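Local coordinates for type 4 fimbrial biogenesis protein PilF (Pseudomonas aeruginosa, PDB 2HO1) that helps the pilus secretin PilQ reach the outer membrane and assemble into dodecamers, and is thereby essential for type IV pili and twitching motility, at residues Gly148-Ser151 / Leu152-Lys156; Ala158-Lys161 / Glu162-Lys166; Phe114-Gln118 / Lys119-Glu123; Glu123-Gln126 / Arg127-Ala131. All coordinates share one frame; numbering follows the deposited sequence.

Contact 1 (Gly148-Ser151 / Leu152-Lys156); sequences GLVS and LQMKK
Gly148-Ser151 and Leu152-Lys156 form the last turns of helix 140-153 and the Schellman motif that ends it, in the fourth tetratricopeptide repeat (TPR 4). Leu152 N bonds to Gly148 O at 3.0 Å and Gln153 N to Leu149 O at 3.3 Å, both i to i+4. The winding then changes: Ser151 O accepts Lys156 N at 3.0 Å, an i to i+5 bond with an N-H...O angle of 161°, while Lys155 N reaches back to Leu152 O. Lys155 is the C-prime residue, its positive phi of 60° turning the chain out of the helix; Lys156 becomes the N-cap of helix 157-170.

Among the side chains, Val150 and selenomethionine 154 (Met154) run side by side in the same direction, with Val150 CG1 4.0 Å from Met154 SE. That methyl stands opposite the backbone N about CA-CB (chi1 169°), on the carbonyl side. Val150 also packs on Ala124 and Tyr125 of helix 121-131. Ser151 OG is hydrogen-bonded to Leu147 O, its main partner, and probably also to Gln159 OE1 on the helix that follows. At the Leu149-Gln153 pair, one water donates to Leu149 O and accepts from Gln153 NE2, with 3.1 Å between the water O and Gln153 NE2.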
loop_
_atom_site.group_PDB
_atom_site.type_symbol
_atom_site.label_atom_id
_atom_site.label_comp_id
_atom_site.label_asym_id
_atom_site.label_seq_id
_atom_site.Cartn_x
_atom_site.Cartn_y
_atom_site.Cartn_z
ATOM N N GLY A 148 10.060 3.592 0.940
ATOM C CA GLY A 148 10.756 4.860 0.731
ATOM C C GLY A 148 11.969 4.723 -0.195
ATOM O O GLY A 148 12.175 5.535 -1.096
ATOM N N LEU A 149 12.775 3.689 -0.002
ATOM C CA LEU A 149 13.936 3.523 -0.864
ATOM C C LEU A 149 13.498 3.274 -2.311
ATOM O O LEU A 149 14.070 3.864 -3.237
ATOM C CB LEU A 149 14.831 2.386 -0.346
ATOM C CG LEU A 149 15.524 2.651 1.000
ATOM C CD1 LEU A 149 15.992 1.340 1.575
ATOM C CD2 LEU A 149 16.699 3.611 0.860
ATOM N N VAL A 150 12.483 2.424 -2.513
ATOM C CA VAL A 150 11.980 2.148 -3.865
ATOM C C VAL A 150 11.444 3.452 -4.471
ATOM O O VAL A 150 11.632 3.721 -5.661
ATOM C CB VAL A 150 10.846 1.064 -3.843
ATOM C CG1 VAL A 150 10.143 0.974 -5.208
ATOM C CG2 VAL A 150 11.433 -0.304 -3.452
ATOM N N SER A 151 10.792 4.284 -3.662
ATOM C CA SER A 151 10.262 5.536 -4.175
ATOM C C SER A 151 11.393 6.432 -4.687
ATOM O O SER A 151 11.232 7.161 -5.691
ATOM C CB SER A 151 9.445 6.263 -3.094
ATOM O OG SER A 151 8.240 5.572 -2.838
ATOM N N LEU A 152 12.531 6.393 -3.993
ATOM C CA LEU A 152 13.688 7.172 -4.411
ATOM C C LEU A 152 14.071 6.805 -5.837
ATOM O O LEU A 152 14.216 7.670 -6.697
ATOM C CB LEU A 152 14.868 6.909 -3.477
ATOM C CG LEU A 152 15.275 8.016 -2.506
ATOM C CD1 LEU A 152 14.124 8.956 -2.234
ATOM C CD2 LEU A 152 15.793 7.416 -1.221
ATOM N N GLN A 153 14.210 5.506 -6.079
ATOM C CA GLN A 153 14.579 5.001 -7.391
ATOM C C GLN A 153 13.537 5.253 -8.464
ATOM O O GLN A 153 13.836 5.164 -9.649
ATOM C CB GLN A 153 14.888 3.507 -7.319
ATOM C CG GLN A 153 16.107 3.193 -6.439
ATOM C CD GLN A 153 17.294 4.101 -6.754
ATOM O OE1 GLN A 153 17.668 4.260 -7.904
ATOM N NE2 GLN A 153 17.874 4.703 -5.726
HETATM N N MSE A 154 12.314 5.562 -8.062
HETATM C CA MSE A 154 11.259 5.856 -9.014
HETATM C C MSE A 154 11.184 7.364 -9.201
HETATM O O MSE A 154 10.241 7.883 -9.796
HETATM C CB MSE A 154 9.911 5.336 -8.513
HETATM C CG MSE A 154 9.823 3.818 -8.348
HETATM SE SE MSE A 154 8.079 3.328 -7.647
HETATM C CE MSE A 154 7.856 1.703 -8.582
ATOM N N LYS A 155 12.187 8.067 -8.686
ATOM C CA LYS A 155 12.255 9.523 -8.788
ATOM C C LYS A 155 11.073 10.251 -8.149
ATOM O O LYS A 155 10.571 11.222 -8.699
ATOM C CB LYS A 155 12.370 9.985 -10.258
ATOM C CG LYS A 155 13.481 9.348 -11.106
ATOM C CD LYS A 155 14.831 9.212 -10.392
ATOM C CE LYS A 155 15.886 8.525 -11.311
ATOM N NZ LYS A 155 16.966 7.773 -10.559
ATOM N N LYS A 156 10.619 9.770 -6.995
ATOM C CA LYS A 156 9.527 10.422 -6.290
ATOM C C LYS A 156 9.962 10.700 -4.857
ATOM O O LYS A 156 9.499 10.049 -3.904
ATOM C CB LYS A 156 8.269 9.551 -6.310
ATOM C CG LYS A 156 7.524 9.532 -7.647
ATOM C CD LYS A 156 6.144 8.909 -7.450
ATOM C CE LYS A 156 5.202 9.132 -8.626
ATOM N NZ LYS A 156 3.822 8.723 -8.218
HETATM O O HOH W 1 17.126 3.979 -2.857
#

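Contact 2 (Ala158-Lys161 / Glu162-Lys166); sequences AQAK and EYFEK
Gln159 and Tyr163 meet one turn apart on helix 157-170, the second helix of TPR 4. Gln159 CG lies 3.8 Å from Tyr163 CE2, and the two side chains point the same way with amide and ring planes 75° apart. The Gln159 chain is extended through CG and CD, CG lying across from its backbone N (chi1 -178°), which carries the chain along the tyrosine ring. One residue on, the Phe164 ring lies against the backbone of Ala160 at an oblique angle: Phe164 CD2 is 3.2 Å from Ala160 O, and Phe164 CE2 is 4.0 Å from Ala160 CB.

The polar ends are positioned from farther out. Gln159 OE1 keeps its probable bond to Ser151, and Tyr163 OH is hydrogen-bonded to Tyr125 OH, which helps position both groups. Glu162 forms a salt bridge with Arg103 of the second subunit, whose Asp101 also accepts the backbone N-H groups of Ala158 and Gln159. Phe164 and Lys161 pack on Met181 of helix 175-187.

The backbone bonds are regular i to i+4, including Phe164 N to Ala160 O at 2.8 Å. Lys161 and Glu165 are oppositely charged but not in ionic contact: Lys161 CE touches Glu165 OE2 at 3.7 Å, whereas Lys161 NZ remains 4.8 Å from Glu165 OE2.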
loop_
_atom_site.group_PDB
_atom_site.type_symbol
_atom_site.label_atom_id
_atom_site.label_comp_id
_atom_site.label_asym_id
_atom_site.label_seq_id
_atom_site.Cartn_x
_atom_site.Cartn_y
_atom_site.Cartn_z
ATOM N N ALA A 158 9.296 13.182 -2.773
ATOM C CA ALA A 158 8.299 13.640 -1.805
ATOM C C ALA A 158 7.558 12.401 -1.253
ATOM O O ALA A 158 7.236 12.300 -0.067
ATOM C CB ALA A 158 7.311 14.628 -2.471
ATOM N N GLN A 159 7.319 11.447 -2.134
ATOM C CA GLN A 159 6.657 10.221 -1.765
ATOM C C GLN A 159 7.592 9.394 -0.853
ATOM O O GLN A 159 7.152 8.819 0.136
ATOM C CB GLN A 159 6.332 9.431 -3.026
ATOM C CG GLN A 159 5.600 8.163 -2.767
ATOM C CD GLN A 159 5.234 7.472 -4.051
ATOM O OE1 GLN A 159 5.893 6.499 -4.474
ATOM N NE2 GLN A 159 4.180 7.979 -4.700
ATOM N N ALA A 160 8.876 9.347 -1.198
ATOM C CA ALA A 160 9.848 8.612 -0.401
ATOM C C ALA A 160 9.821 9.165 1.031
ATOM O O ALA A 160 9.808 8.411 2.019
ATOM C CB ALA A 160 11.273 8.778 -1.006
ATOM N N LYS A 161 9.781 10.491 1.113
ATOM C CA LYS A 161 9.780 11.184 2.390
ATOM C C LYS A 161 8.621 10.737 3.258
ATOM O O LYS A 161 8.813 10.458 4.461
ATOM C CB LYS A 161 9.734 12.701 2.150
ATOM C CG LYS A 161 9.808 13.566 3.381
ATOM C CD LYS A 161 9.664 15.012 2.934
ATOM C CE LYS A 161 9.408 15.994 4.073
ATOM N NZ LYS A 161 9.082 17.337 3.473
ATOM N N GLU A 162 7.422 10.667 2.675
ATOM C CA GLU A 162 6.258 10.224 3.444
ATOM C C GLU A 162 6.445 8.787 3.943
ATOM O O GLU A 162 6.080 8.471 5.066
ATOM C CB GLU A 162 4.954 10.376 2.632
ATOM C CG GLU A 162 4.594 11.846 2.437
ATOM C CD GLU A 162 3.197 12.110 1.873
ATOM O OE1 GLU A 162 2.201 11.459 2.292
ATOM O OE2 GLU A 162 3.099 13.017 1.014
ATOM N N TYR A 163 7.034 7.920 3.128
ATOM C CA TYR A 163 7.252 6.560 3.564
ATOM C C TYR A 163 8.284 6.545 4.681
ATOM O O TYR A 163 8.096 5.865 5.684
ATOM C CB TYR A 163 7.682 5.671 2.395
ATOM C CG TYR A 163 6.506 5.231 1.518
ATOM C CD1 TYR A 163 5.360 4.636 2.085
ATOM C CD2 TYR A 163 6.545 5.388 0.129
ATOM C CE1 TYR A 163 4.283 4.206 1.279
ATOM C CE2 TYR A 163 5.490 4.965 -0.669
ATOM C CZ TYR A 163 4.375 4.379 -0.102
ATOM O OH TYR A 163 3.385 3.926 -0.915
ATOM N N PHE A 164 9.366 7.304 4.525
ATOM C CA PHE A 164 10.378 7.372 5.573
ATOM C C PHE A 164 9.804 7.887 6.904
ATOM O O PHE A 164 10.158 7.376 7.963
ATOM C CB PHE A 164 11.571 8.227 5.121
ATOM C CG PHE A 164 12.406 7.570 4.037
ATOM C CD1 PHE A 164 12.696 6.209 4.099
ATOM C CD2 PHE A 164 12.899 8.310 2.963
ATOM C CE1 PHE A 164 13.460 5.605 3.103
ATOM C CE2 PHE A 164 13.655 7.722 1.973
ATOM C CZ PHE A 164 13.939 6.374 2.035
ATOM N N GLU A 165 8.924 8.884 6.850
ATOM C CA GLU A 165 8.307 9.379 8.073
ATOM C C GLU A 165 7.456 8.297 8.740
ATOM O O GLU A 165 7.428 8.200 9.978
ATOM C CB GLU A 165 7.458 10.625 7.786
ATOM C CG GLU A 165 8.294 11.868 7.568
ATOM C CD GLU A 165 7.517 13.017 6.936
ATOM O OE1 GLU A 165 6.405 12.783 6.412
ATOM O OE2 GLU A 165 8.033 14.159 6.932
ATOM N N LYS A 166 6.748 7.487 7.943
ATOM C CA LYS A 166 5.947 6.411 8.530
ATOM C C LYS A 166 6.870 5.414 9.246
ATOM O O LYS A 166 6.554 4.914 10.348
ATOM C CB LYS A 166 5.103 5.667 7.461
ATOM C CG LYS A 166 4.013 6.506 6.781
ATOM C CD LYS A 166 3.159 5.643 5.859
ATOM C CE LYS A 166 2.489 6.476 4.785
ATOM N NZ LYS A 166 1.523 7.516 5.289
#

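Contact 3 (Phe114-Gln118 / Lys119-Glu123); sequences FLYEQ and KRYEE
Leu115 and Arg120 form the tight part of this contact, where helix 105-117 turns into helix 121-131. Leu115 CD2 sits squarely over the centre of one guanidinium face, 3.2 Å from Arg120 CZ. Glu123 fixes the rotation of the guanidinium: Arg120 NE bonds to Glu123 OE1 at 2.9 Å and Arg120 NH2 to Glu123 OE2 at 2.8 Å, with N-H...O angles of 177° and 178°. This is a side-on, two-nitrogen salt bridge. Both carboxylate oxygens lie in the guanidinium plane, yet the nitrogens approach them from above the carboxylate plane, so the two flat groups are not coplanar. A bend at chi3 (63°) swings the Arg120 head back over Leu115. Arg120 has a second acidic partner: its NH1 forms a salt bridge with Asp91 of helix 87-100. Leu115 CD1 meanwhile reaches Glu123 CB at 3.9 Å. Tyr116 and Tyr121 approach at a slant, Tyr116 CD1 lying 3.9 Å from Tyr121 CE1, and both rings pack on Gln153 of helix 140-153.

The looser, solvent side lies at exposed Lys119 and at Gln118. One water donates to Tyr116 O and weakly accepts from Lys119 NZ; a second joins Gln118 OE1 to Arg120 NH1.

The backbone explains the turn: Arg120 N returns to Leu115 O at 2.9 Å and Lys119 N to Tyr116 O at 3.0 Å, with positive phi at Lys119. Arg120 is then the N-cap of the next helix. The arrangement is a Schellman motif making the tight link between the two antiparallel helices of a TPR hairpin, here TPR 3.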
loop_
_atom_site.group_PDB
_atom_site.type_symbol
_atom_site.label_atom_id
_atom_site.label_comp_id
_atom_site.label_asym_id
_atom_site.label_seq_id
_atom_site.Cartn_x
_atom_site.Cartn_y
_atom_site.Cartn_z
ATOM N N PHE A 114 14.563 -7.932 -1.932
ATOM C CA PHE A 114 15.326 -8.651 -2.976
ATOM C C PHE A 114 15.055 -7.951 -4.320
ATOM O O PHE A 114 15.993 -7.604 -5.065
ATOM C CB PHE A 114 14.869 -10.115 -3.046
ATOM C CG PHE A 114 15.341 -10.846 -4.287
ATOM C CD1 PHE A 114 16.696 -11.146 -4.468
ATOM C CD2 PHE A 114 14.439 -11.200 -5.288
ATOM C CE1 PHE A 114 17.148 -11.797 -5.639
ATOM C CE2 PHE A 114 14.868 -11.837 -6.450
ATOM C CZ PHE A 114 16.228 -12.140 -6.628
ATOM N N LEU A 115 13.773 -7.733 -4.616
ATOM C CA LEU A 115 13.386 -7.077 -5.861
ATOM C C LEU A 115 14.046 -5.715 -6.022
ATOM O O LEU A 115 14.457 -5.354 -7.128
ATOM C CB LEU A 115 11.863 -6.967 -5.974
ATOM C CG LEU A 115 11.211 -8.343 -6.140
ATOM C CD1 LEU A 115 9.703 -8.222 -5.910
ATOM C CD2 LEU A 115 11.544 -8.928 -7.538
ATOM N N TYR A 116 14.163 -4.974 -4.923
ATOM C CA TYR A 116 14.805 -3.654 -4.916
ATOM C C TYR A 116 16.306 -3.791 -5.314
ATOM O O TYR A 116 16.818 -3.018 -6.121
ATOM C CB TYR A 116 14.683 -3.033 -3.521
ATOM C CG TYR A 116 15.533 -1.795 -3.267
ATOM C CD1 TYR A 116 15.215 -0.579 -3.861
ATOM C CD2 TYR A 116 16.655 -1.848 -2.449
ATOM C CE1 TYR A 116 15.987 0.548 -3.654
ATOM C CE2 TYR A 116 17.444 -0.714 -2.228
ATOM C CZ TYR A 116 17.097 0.475 -2.840
ATOM O OH TYR A 116 17.842 1.608 -2.655
ATOM N N GLU A 117 17.001 -4.764 -4.731
ATOM C CA GLU A 117 18.405 -5.009 -5.051
ATOM C C GLU A 117 18.564 -5.408 -6.520
ATOM O O GLU A 117 19.596 -5.145 -7.125
ATOM C CB GLU A 117 18.953 -6.140 -4.183
ATOM C CG GLU A 117 19.197 -5.766 -2.749
ATOM C CD GLU A 117 19.366 -6.974 -1.836
ATOM O OE1 GLU A 117 19.571 -8.108 -2.332
ATOM O OE2 GLU A 117 19.294 -6.781 -0.606
ATOM N N GLN A 118 17.549 -6.071 -7.077
ATOM C CA GLN A 118 17.575 -6.500 -8.467
ATOM C C GLN A 118 17.096 -5.411 -9.410
ATOM O O GLN A 118 16.982 -5.630 -10.597
ATOM C CB GLN A 118 16.675 -7.707 -8.641
ATOM C CG GLN A 118 17.117 -8.886 -7.839
ATOM C CD GLN A 118 18.374 -9.463 -8.380
ATOM O OE1 GLN A 118 18.437 -9.806 -9.575
ATOM N NE2 GLN A 118 19.395 -9.585 -7.522
ATOM N N LYS A 119 16.767 -4.254 -8.860
ATOM C CA LYS A 119 16.299 -3.107 -9.635
ATOM C C LYS A 119 14.950 -3.314 -10.323
ATOM O O LYS A 119 14.648 -2.680 -11.312
ATOM C CB LYS A 119 17.400 -2.679 -10.619
ATOM C CG LYS A 119 18.769 -2.600 -9.895
ATOM C CD LYS A 119 19.818 -1.706 -10.576
ATOM C CE LYS A 119 21.202 -1.865 -9.889
ATOM N NZ LYS A 119 21.218 -1.557 -8.403
ATOM N N ARG A 120 14.138 -4.210 -9.768
ATOM C CA ARG A 120 12.808 -4.491 -10.293
ATOM C C ARG A 120 11.862 -3.689 -9.400
ATOM O O ARG A 120 11.037 -4.247 -8.695
ATOM C CB ARG A 120 12.508 -5.992 -10.197
ATOM C CG ARG A 120 13.324 -6.851 -11.209
ATOM C CD ARG A 120 13.364 -8.326 -10.874
ATOM N NE ARG A 120 12.044 -8.958 -10.901
ATOM C CZ ARG A 120 11.827 -10.205 -10.505
ATOM N NH1 ARG A 120 12.842 -10.950 -10.078
ATOM N NH2 ARG A 120 10.594 -10.687 -10.448
ATOM N N TYR A 121 11.986 -2.372 -9.470
ATOM C CA TYR A 121 11.221 -1.458 -8.633
ATOM C C TYR A 121 9.709 -1.568 -8.642
ATOM O O TYR A 121 9.074 -1.511 -7.581
ATOM C CB TYR A 121 11.644 -0.046 -8.965
ATOM C CG TYR A 121 13.140 0.100 -8.921
ATOM C CD1 TYR A 121 13.850 -0.241 -7.776
ATOM C CD2 TYR A 121 13.853 0.604 -10.029
ATOM C CE1 TYR A 121 15.233 -0.085 -7.716
ATOM C CE2 TYR A 121 15.237 0.766 -9.984
ATOM C CZ TYR A 121 15.924 0.421 -8.829
ATOM O OH TYR A 121 17.293 0.545 -8.770
ATOM N N GLU A 122 9.111 -1.718 -9.815
ATOM C CA GLU A 122 7.658 -1.837 -9.857
ATOM C C GLU A 122 7.209 -3.050 -9.054
ATOM O O GLU A 122 6.273 -2.979 -8.264
ATOM C CB GLU A 122 7.161 -1.946 -11.288
ATOM N N GLU A 123 7.879 -4.168 -9.246
ATOM C CA GLU A 123 7.500 -5.361 -8.527
ATOM C C GLU A 123 7.818 -5.255 -7.034
ATOM O O GLU A 123 7.051 -5.742 -6.223
ATOM C CB GLU A 123 8.179 -6.593 -9.138
ATOM C CG GLU A 123 7.728 -6.907 -10.572
ATOM C CD GLU A 123 8.695 -7.871 -11.259
ATOM O OE1 GLU A 123 9.711 -7.414 -11.800
ATOM O OE2 GLU A 123 8.462 -9.084 -11.227
HETATM O O HOH W 2 19.166 -0.947 -5.824
HETATM O O HOH W 3 15.969 -10.994 -10.691
#

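Contact 4 (Glu123-Gln126 / Arg127-Ala131)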
loop_
_atom_site.group_PDB
_atom_site.type_symbol
_atom_site.label_atom_id
_atom_site.label_comp_id
_atom_site.label_asym_id
_atom_site.label_seq_id
_atom_site.Cartn_x
_atom_site.Cartn_y
_atom_site.Cartn_z
ATOM N N GLU A 123 7.879 -4.168 -9.246
ATOM C CA GLU A 123 7.500 -5.361 -8.527
ATOM C C GLU A 123 7.818 -5.255 -7.034
ATOM O O GLU A 123 7.051 -5.742 -6.223
ATOM C CB GLU A 123 8.179 -6.593 -9.138
ATOM C CG GLU A 123 7.728 -6.907 -10.572
ATOM C CD GLU A 123 8.695 -7.871 -11.259
ATOM O OE1 GLU A 123 9.711 -7.414 -11.800
ATOM O OE2 GLU A 123 8.462 -9.084 -11.227
ATOM N N ALA A 124 8.952 -4.640 -6.679
ATOM C CA ALA A 124 9.314 -4.445 -5.272
ATOM C C ALA A 124 8.176 -3.657 -4.607
ATOM O O ALA A 124 7.625 -4.079 -3.582
ATOM C CB ALA A 124 10.631 -3.628 -5.156
ATOM N N TYR A 125 7.826 -2.526 -5.222
ATOM C CA TYR A 125 6.773 -1.638 -4.712
ATOM C C TYR A 125 5.483 -2.413 -4.459
ATOM O O TYR A 125 4.903 -2.329 -3.373
ATOM C CB TYR A 125 6.519 -0.498 -5.718
ATOM C CG TYR A 125 5.790 0.698 -5.122
ATOM C CD1 TYR A 125 6.411 1.514 -4.165
ATOM C CD2 TYR A 125 4.483 1.020 -5.519
ATOM C CE1 TYR A 125 5.755 2.611 -3.620
ATOM C CE2 TYR A 125 3.816 2.135 -4.980
ATOM C CZ TYR A 125 4.469 2.917 -4.029
ATOM O OH TYR A 125 3.827 3.992 -3.485
ATOM N N GLN A 126 5.050 -3.198 -5.446
ATOM C CA GLN A 126 3.849 -3.993 -5.314
ATOM C C GLN A 126 3.878 -4.977 -4.128
ATOM O O GLN A 126 2.886 -5.069 -3.373
ATOM C CB GLN A 126 3.575 -4.760 -6.617
ATOM C CG GLN A 126 3.202 -3.834 -7.794
ATOM C CD GLN A 126 3.176 -4.549 -9.160
ATOM O OE1 GLN A 126 3.916 -5.517 -9.393
ATOM N NE2 GLN A 126 2.337 -4.051 -10.079
ATOM N N ARG A 127 4.987 -5.712 -3.967
ATOM C CA ARG A 127 5.083 -6.678 -2.876
ATOM C C ARG A 127 5.110 -5.965 -1.544
ATOM O O ARG A 127 4.509 -6.431 -0.594
ATOM C CB ARG A 127 6.325 -7.577 -3.016
ATOM C CG ARG A 127 6.354 -8.402 -4.275
ATOM C CD ARG A 127 5.200 -9.389 -4.343
ATOM N NE ARG A 127 5.331 -10.347 -5.439
ATOM C CZ ARG A 127 4.539 -11.413 -5.580
ATOM N NH1 ARG A 127 3.584 -11.640 -4.689
ATOM N NH2 ARG A 127 4.681 -12.246 -6.608
ATOM N N LEU A 128 5.797 -4.828 -1.486
ATOM C CA LEU A 128 5.882 -4.050 -0.265
ATOM C C LEU A 128 4.520 -3.440 0.119
ATOM O O LEU A 128 4.185 -3.374 1.303
ATOM C CB LEU A 128 6.947 -2.963 -0.408
ATOM C CG LEU A 128 8.360 -3.548 -0.502
ATOM C CD1 LEU A 128 9.337 -2.454 -0.971
ATOM C CD2 LEU A 128 8.790 -4.140 0.868
ATOM N N LEU A 129 3.739 -3.001 -0.872
ATOM C CA LEU A 129 2.409 -2.458 -0.602
ATOM C C LEU A 129 1.548 -3.557 0.043
ATOM O O LEU A 129 0.744 -3.295 0.942
ATOM C CB LEU A 129 1.728 -1.994 -1.894
ATOM C CG LEU A 129 2.168 -0.654 -2.473
ATOM C CD1 LEU A 129 1.341 -0.319 -3.715
ATOM C CD2 LEU A 129 1.982 0.418 -1.424
ATOM N N GLU A 130 1.702 -4.798 -0.415
ATOM C CA GLU A 130 0.908 -5.863 0.175
ATOM C C GLU A 130 1.437 -6.145 1.602
ATOM O O GLU A 130 0.665 -6.382 2.533
ATOM C CB GLU A 130 0.949 -7.126 -0.705
ATOM C CG GLU A 130 0.278 -8.339 -0.078
ATOM C CD GLU A 130 -1.258 -8.226 0.035
ATOM O OE1 GLU A 130 -1.955 -8.182 -1.017
ATOM O OE2 GLU A 130 -1.760 -8.183 1.198
ATOM N N ALA A 131 2.748 -6.079 1.777
ATOM C CA ALA A 131 3.355 -6.324 3.089
ATOM C C ALA A 131 2.877 -5.322 4.123
ATOM O O ALA A 131 2.680 -5.663 5.272
ATOM C CB ALA A 131 4.856 -6.237 2.998
#
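Tyr125 and Leu129 meet one turn apart on helix 121-131, with Leu129 CG over one face of the tyrosine ring toward its rim. Leu129 CD1 makes the closest side-chain approach, 3.7 Å from Tyr125 CE2. Placing CG opposite the backbone N (chi1 -162°) directs the Tyr125 ring along the carbonyl side, where Leu129 can lie on it.

Four consecutive carbonyls are satisfied by i to i+4 amides. Glu123 O receives Arg127 N at 3.1 Å, Ala124 O receives Leu128 N at 2.9 Å, Tyr125 O receives Leu129 N at 2.8 Å and Gln126 O receives Glu130 N at 3.2 Å. At the carbonyl, Leu128 N to Ala124 O and Leu129 N to Tyr125 O are nearly linear, with C=O...N angles of 167° and 162°; the outer two donors are tilted from the carbonyl plane. Arg127 O likewise accepts Ala131 N, and Leu129 O is hydrogen-bonded to Ser132 OG. Leucine carbons crowd the same oxygens, Leu128 CG being 3.2 Å from Ala124 O.

The polar ends of Tyr125, Glu123 and Glu130 have partners outside the two segments. Tyr125 OH is hydrogen-bonded to Glu130 of the second subunit, besides Tyr163, and Glu130 OE1 reciprocally to Tyr125 OH of that subunit. Glu123, already paired with Arg120, is not in ionic contact with Arg127: Glu123 OE2 and Arg127 NE are 6.7 Å apart.

Ala124 packs on Leu115 of helix 105-117, and Leu128 on Leu147 of helix 140-153. This second helix of TPR 3 thus lies between its own partner helix and the first helix of TPR 4, as in the stacked hairpins of a TPR superhelix.

The four contacts trace two successive helical hairpins, TPR 3 (contacts 3 and 4) and TPR 4 (contacts 1 and 2). Both repeats belong to TPR1-TPR4, the minimal region required for secretin assembly. Contacts 3 and 4 share Glu123, their centres about 10 Å apart, and Leu115 CD1 meets Arg127 CG at 3.7 Å. Contact 1 adjoins all the others: Val150 CG2 lies 3.9 Å from Leu128 CD1 of contact 4, Gln153 CB 3.6 Å from Tyr121 CZ of contact 3, and Leu152 packs on Ala160 of contact 2. Contacts 2 and 3 do not touch, their nearest atoms being about 8 Å apart. Contacts 2 and 4 both meet the second subunit; Tyr163 OH and Tyr125 OH join them at 2.6 Å.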